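Local coordinates for choline/ethanolamine kinase family protein (Mesorhizobium loti, PDB 3DXQ), which probably phosphorylates a small amino alcohol such as ethanolamine or choline, at residues A[89-103]-A[182-194]. Numbering follows the deposited sequence. Where two conformers were deposited one is given.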
loop_
_atom_site.group_PDB
_atom_site.type_symbol
_atom_site.label_atom_id
_atom_site.label_comp_id
_atom_site.label_asym_id
_atom_site.label_seq_id
_atom_site.Cartn_x
_atom_site.Cartn_y
_atom_site.Cartn_z
ATOM N N ILE A 89 -0.835 18.701 -6.201
ATOM C CA ILE A 89 0.558 19.020 -5.919
ATOM C C ILE A 89 1.359 19.225 -7.216
ATOM O O ILE A 89 1.758 18.259 -7.892
ATOM C CB ILE A 89 1.173 17.872 -5.143
ATOM C CG1 ILE A 89 0.452 17.751 -3.812
ATOM C CG2 ILE A 89 2.658 18.099 -4.930
ATOM C CD1 ILE A 89 0.786 16.465 -3.083
ATOM N N ALA A 90 1.580 20.495 -7.551
ATOM C CA ALA A 90 2.297 20.877 -8.750
ATOM C C ALA A 90 3.739 20.447 -8.610
ATOM O O ALA A 90 4.255 20.348 -7.506
ATOM C CB ALA A 90 2.201 22.379 -8.971
ATOM N N GLY A 91 4.362 20.146 -9.744
ATOM C CA GLY A 91 5.756 19.719 -9.794
ATOM C C GLY A 91 6.049 18.531 -8.917
ATOM O O GLY A 91 7.067 18.497 -8.227
ATOM N N ALA A 92 5.138 17.566 -8.922
ATOM C CA ALA A 92 5.308 16.350 -8.153
ATOM C C ALA A 92 5.254 15.217 -9.123
ATOM O O ALA A 92 4.443 15.242 -10.040
ATOM C CB ALA A 92 4.197 16.207 -7.119
ATOM N N GLN A 93 6.083 14.208 -8.892
ATOM C CA GLN A 93 6.161 13.045 -9.766
ATOM C C GLN A 93 5.502 11.816 -9.125
ATOM O O GLN A 93 5.807 11.464 -7.994
ATOM C CB GLN A 93 7.637 12.748 -10.054
ATOM C CG GLN A 93 7.899 11.736 -11.154
ATOM C CD GLN A 93 7.418 12.223 -12.498
ATOM O OE1 GLN A 93 6.582 11.583 -13.143
ATOM N NE2 GLN A 93 7.913 13.383 -12.914
ATOM N N THR A 94 4.589 11.175 -9.848
ATOM C CA THR A 94 4.026 9.897 -9.418
ATOM C C THR A 94 5.119 8.875 -9.535
ATOM O O THR A 94 5.779 8.817 -10.556
ATOM C CB THR A 94 2.857 9.447 -10.287
ATOM O OG1 THR A 94 1.749 10.272 -9.974
ATOM C CG2 THR A 94 2.484 8.016 -9.984
HETATM N N MSE A 95 5.294 8.069 -8.504
HETATM C CA MSE A 95 6.388 7.123 -8.464
HETATM C C MSE A 95 6.081 5.752 -9.107
HETATM O O MSE A 95 4.950 5.452 -9.521
HETATM C CB MSE A 95 6.892 6.981 -7.019
HETATM C CG MSE A 95 7.420 8.293 -6.406
HETATM SE SE MSE A 95 9.079 8.976 -7.186
HETATM C CE MSE A 95 10.126 7.371 -6.924
ATOM N N SER A 96 7.138 4.949 -9.208
ATOM C CA SER A 96 7.089 3.600 -9.776
ATOM C C SER A 96 8.385 2.887 -9.410
ATOM O O SER A 96 9.355 3.533 -9.012
ATOM C CB SER A 96 6.983 3.682 -11.291
ATOM O OG SER A 96 8.212 4.130 -11.876
ATOM N N PRO A 97 8.428 1.557 -9.555
ATOM C CA PRO A 97 9.698 0.892 -9.297
ATOM C C PRO A 97 10.866 1.573 -9.999
ATOM O O PRO A 97 11.886 1.868 -9.359
ATOM C CB PRO A 97 9.479 -0.517 -9.861
ATOM C CG PRO A 97 8.014 -0.736 -9.774
ATOM C CD PRO A 97 7.367 0.603 -9.924
ATOM N N GLU A 98 10.710 1.817 -11.296
ATOM C CA GLU A 98 11.767 2.418 -12.103
ATOM C C GLU A 98 12.216 3.761 -11.531
ATOM O O GLU A 98 13.405 3.992 -11.357
ATOM C CB GLU A 98 11.321 2.565 -13.566
ATOM C CG GLU A 98 12.434 2.993 -14.515
ATOM C CD GLU A 98 11.968 3.240 -15.963
ATOM O OE1 GLU A 98 10.881 2.745 -16.365
ATOM O OE2 GLU A 98 12.711 3.928 -16.712
ATOM N N LYS A 99 11.275 4.636 -11.211
ATOM C CA LYS A 99 11.648 5.940 -10.663
ATOM C C LYS A 99 12.313 5.853 -9.287
ATOM O O LYS A 99 13.055 6.770 -8.907
ATOM C CB LYS A 99 10.448 6.881 -10.607
ATOM C CG LYS A 99 9.902 7.290 -11.980
ATOM C CD LYS A 99 8.425 7.712 -11.839
ATOM C CE LYS A 99 7.802 8.168 -13.143
ATOM N NZ LYS A 99 8.239 9.544 -13.441
ATOM N N PHE A 100 12.053 4.770 -8.547
ATOM C CA PHE A 100 12.683 4.569 -7.233
ATOM C C PHE A 100 14.164 4.218 -7.334
ATOM O O PHE A 100 14.904 4.414 -6.392
ATOM C CB PHE A 100 11.929 3.540 -6.372
ATOM C CG PHE A 100 10.899 4.167 -5.441
ATOM C CD1 PHE A 100 11.302 4.987 -4.392
ATOM C CD2 PHE A 100 9.545 3.924 -5.601
ATOM C CE1 PHE A 100 10.363 5.567 -3.537
ATOM C CE2 PHE A 100 8.619 4.475 -4.755
ATOM C CZ PHE A 100 9.031 5.309 -3.712
ATOM N N LYS A 101 14.580 3.684 -8.474
ATOM C CA LYS A 101 16.005 3.463 -8.777
ATOM C C LYS A 101 16.563 4.758 -9.414
ATOM O O LYS A 101 17.684 5.162 -9.153
ATOM C CB LYS A 101 16.197 2.314 -9.789
ATOM C CG LYS A 101 15.501 0.984 -9.500
ATOM C CD LYS A 101 16.364 -0.019 -8.730
ATOM C CE LYS A 101 15.899 -1.475 -8.951
ATOM N NZ LYS A 101 14.448 -1.687 -8.757
ATOM N N THR A 102 15.754 5.396 -10.249
ATOM C CA THR A 102 16.143 6.596 -11.018
ATOM C C THR A 102 16.330 7.899 -10.234
ATOM O O THR A 102 17.217 8.686 -10.548
ATOM C CB THR A 102 15.075 6.874 -12.132
ATOM O OG1 THR A 102 15.412 6.110 -13.298
ATOM C CG2 THR A 102 14.967 8.381 -12.511
ATOM N N ARG A 103 15.482 8.149 -9.245
ATOM C CA ARG A 103 15.512 9.437 -8.547
ATOM C C ARG A 103 16.283 9.274 -7.247
ATOM O O ARG A 103 15.777 8.687 -6.292
ATOM C CB ARG A 103 14.079 9.950 -8.317
ATOM C CG ARG A 103 13.273 10.050 -9.627
ATOM C CD ARG A 103 11.777 10.286 -9.427
ATOM N NE ARG A 103 11.501 11.549 -8.740
ATOM C CZ ARG A 103 11.558 12.751 -9.307
ATOM N NH1 ARG A 103 11.872 12.877 -10.592
ATOM N NH2 ARG A 103 11.304 13.836 -8.596
ATOM N N CYS A 182 3.870 2.004 -5.330
ATOM C CA CYS A 182 4.710 3.065 -5.810
ATOM C C CYS A 182 3.881 4.240 -6.314
ATOM O O CYS A 182 4.209 5.408 -6.018
ATOM C CB CYS A 182 5.608 2.546 -6.914
ATOM S SG CYS A 182 6.775 1.319 -6.348
ATOM N N GLU A 183 2.796 3.914 -7.030
ATOM C CA GLU A 183 1.917 4.930 -7.645
ATOM C C GLU A 183 1.267 5.851 -6.614
ATOM O O GLU A 183 0.905 6.973 -6.924
ATOM C CB GLU A 183 0.825 4.304 -8.534
ATOM C CG GLU A 183 -0.188 3.421 -7.811
ATOM C CD GLU A 183 -1.408 3.095 -8.658
ATOM O OE1 GLU A 183 -2.214 4.015 -8.943
ATOM O OE2 GLU A 183 -1.576 1.909 -9.014
ATOM N N ASN A 184 1.134 5.380 -5.379
ATOM C CA ASN A 184 0.576 6.193 -4.300
ATOM C C ASN A 184 1.514 7.263 -3.743
ATOM O O ASN A 184 1.122 8.000 -2.845
ATOM C CB ASN A 184 0.134 5.268 -3.160
ATOM C CG ASN A 184 -1.070 4.429 -3.538
ATOM O OD1 ASN A 184 -1.851 4.820 -4.410
ATOM N ND2 ASN A 184 -1.246 3.283 -2.865
ATOM N N PHE A 185 2.746 7.339 -4.248
ATOM C CA PHE A 185 3.714 8.313 -3.777
ATOM C C PHE A 185 3.918 9.407 -4.799
ATOM O O PHE A 185 4.188 9.133 -5.965
ATOM C CB PHE A 185 5.066 7.661 -3.508
ATOM C CG PHE A 185 5.105 6.833 -2.259
ATOM C CD1 PHE A 185 4.702 5.504 -2.282
ATOM C CD2 PHE A 185 5.559 7.381 -1.064
ATOM C CE1 PHE A 185 4.730 4.741 -1.145
ATOM C CE2 PHE A 185 5.590 6.624 0.082
ATOM C CZ PHE A 185 5.170 5.292 0.046
ATOM N N LEU A 186 3.793 10.651 -4.341
ATOM C CA LEU A 186 4.017 11.806 -5.182
ATOM C C LEU A 186 5.289 12.449 -4.680
ATOM O O LEU A 186 5.357 12.892 -3.532
ATOM C CB LEU A 186 2.848 12.782 -5.099
ATOM C CG LEU A 186 1.465 12.141 -5.270
ATOM C CD1 LEU A 186 0.412 13.239 -5.204
ATOM C CD2 LEU A 186 1.344 11.286 -6.560
ATOM N N ASP A 187 6.292 12.519 -5.544
ATOM C CA ASP A 187 7.592 13.016 -5.150
ATOM C C ASP A 187 7.845 14.420 -5.655
ATOM O O ASP A 187 7.850 14.644 -6.861
ATOM C CB ASP A 187 8.667 12.090 -5.721
ATOM C CG ASP A 187 10.068 12.453 -5.259
ATOM O OD1 ASP A 187 10.223 13.053 -4.166
ATOM O OD2 ASP A 187 11.029 12.114 -5.984
ATOM N N THR A 188 8.049 15.377 -4.765
ATOM C CA THR A 188 8.503 16.670 -5.240
ATOM C C THR A 188 9.978 16.389 -5.362
ATOM O O THR A 188 10.370 15.230 -5.517
ATOM C CB THR A 188 8.196 17.828 -4.275
ATOM O OG1 THR A 188 9.020 17.732 -3.110
ATOM C CG2 THR A 188 6.738 17.801 -3.887
ATOM N N GLY A 189 10.826 17.398 -5.313
ATOM C CA GLY A 189 12.247 17.068 -5.291
ATOM C C GLY A 189 12.676 16.554 -3.921
ATOM O O GLY A 189 13.494 15.655 -3.810
ATOM N N GLU A 190 12.063 17.119 -2.886
ATOM C CA GLU A 190 12.551 17.026 -1.523
ATOM C C GLU A 190 11.678 16.250 -0.539
ATOM O O GLU A 190 12.135 15.905 0.548
ATOM C CB GLU A 190 12.745 18.457 -1.022
ATOM C CG GLU A 190 13.883 19.198 -1.768
ATOM C CD GLU A 190 13.716 20.722 -1.822
ATOM O OE1 GLU A 190 12.880 21.287 -1.088
ATOM O OE2 GLU A 190 14.429 21.356 -2.624
ATOM N N ARG A 191 10.438 15.958 -0.918
ATOM C CA ARG A 191 9.532 15.234 -0.042
ATOM C C ARG A 191 8.465 14.457 -0.805
ATOM O O ARG A 191 8.058 14.814 -1.929
ATOM C CB ARG A 191 8.857 16.186 0.960
ATOM C CG ARG A 191 7.859 17.177 0.359
ATOM C CD ARG A 191 6.893 17.669 1.430
ATOM N NE ARG A 191 6.186 16.542 2.029
ATOM C CZ ARG A 191 5.386 16.622 3.092
ATOM N NH1 ARG A 191 5.169 17.786 3.708
ATOM N NH2 ARG A 191 4.800 15.515 3.534
HETATM N N MSE A 192 8.009 13.399 -0.158
HETATM C CA MSE A 192 7.011 12.529 -0.718
HETATM C C MSE A 192 5.746 12.828 0.004
HETATM O O MSE A 192 5.790 13.071 1.204
HETATM C CB MSE A 192 7.349 11.085 -0.412
HETATM C CG MSE A 192 8.627 10.642 -0.997
HETATM SE SE MSE A 192 8.270 9.738 -2.579
HETATM C CE MSE A 192 10.137 9.614 -3.354
ATOM N N TRP A 193 4.644 12.844 -0.744
ATOM C CA TRP A 193 3.322 12.809 -0.176
ATOM C C TRP A 193 2.786 11.416 -0.499
ATOM O O TRP A 193 3.299 10.724 -1.379
ATOM C CB TRP A 193 2.436 13.836 -0.812
ATOM C CG TRP A 193 2.910 15.267 -0.704
ATOM C CD1 TRP A 193 3.784 15.905 -1.528
ATOM C CD2 TRP A 193 2.472 16.231 0.242
ATOM N NE1 TRP A 193 3.938 17.210 -1.141
ATOM C CE2 TRP A 193 3.142 17.443 -0.058
ATOM C CE3 TRP A 193 1.594 16.191 1.324
ATOM C CZ2 TRP A 193 2.950 18.615 0.684
ATOM C CZ3 TRP A 193 1.396 17.359 2.070
ATOM C CH2 TRP A 193 2.077 18.558 1.742
ATOM N N ILE A 194 1.765 10.988 0.229
ATOM C CA ILE A 194 1.147 9.692 -0.022
ATOM C C ILE A 194 -0.370 9.895 -0.167
ATOM O O ILE A 194 -0.955 10.696 0.557
ATOM C CB ILE A 194 1.457 8.679 1.109
ATOM C CG1 ILE A 194 2.915 8.827 1.575
ATOM C CG2 ILE A 194 1.179 7.280 0.640
ATOM C CD1 ILE A 194 3.333 7.920 2.687
#
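I89 CD1 lies over one face of the W193 indole, 3.5 Å from the centroid of the five-membered ring in a CH-pi contact, and R191 CZ over the opposite face; T188 CG2 sits at the indole edge. On the F100 ring, one face is covered by CE of selenomethionine M95, whose chain bends at chi2 and chi3, and F185 CG lies at the edge; M95 SE touches D187 CB (3.5 Å). The R103 guanidinium has Q93 CB over one face and D187 at its edge, the carboxylate plane turned 83° to it. R103 NE (2.9 Å) and R103 NH2 (3.1 Å) both donate side-on to D187 OD2, a salt bridge. With R103 replaced by alanine, D187 OD2 would probably be left without these two donors. Reciprocal backbone bonds pair Q93 with D187, N to O, both 2.7 Å, and M95 N continues to F185 O (3.0 Å). Consistent with a kinase-like fold, the chain leaving strand 84-87 of the five-stranded sheet thus adds strand 93-94 to the edge of hairpin 185-187/192-194 in the helical part. S96 N-caps helix 97-102; R109 of helix 106-118 salt-bridges D187 OD1, and L212 of helix 206-215 touches F100 and F185.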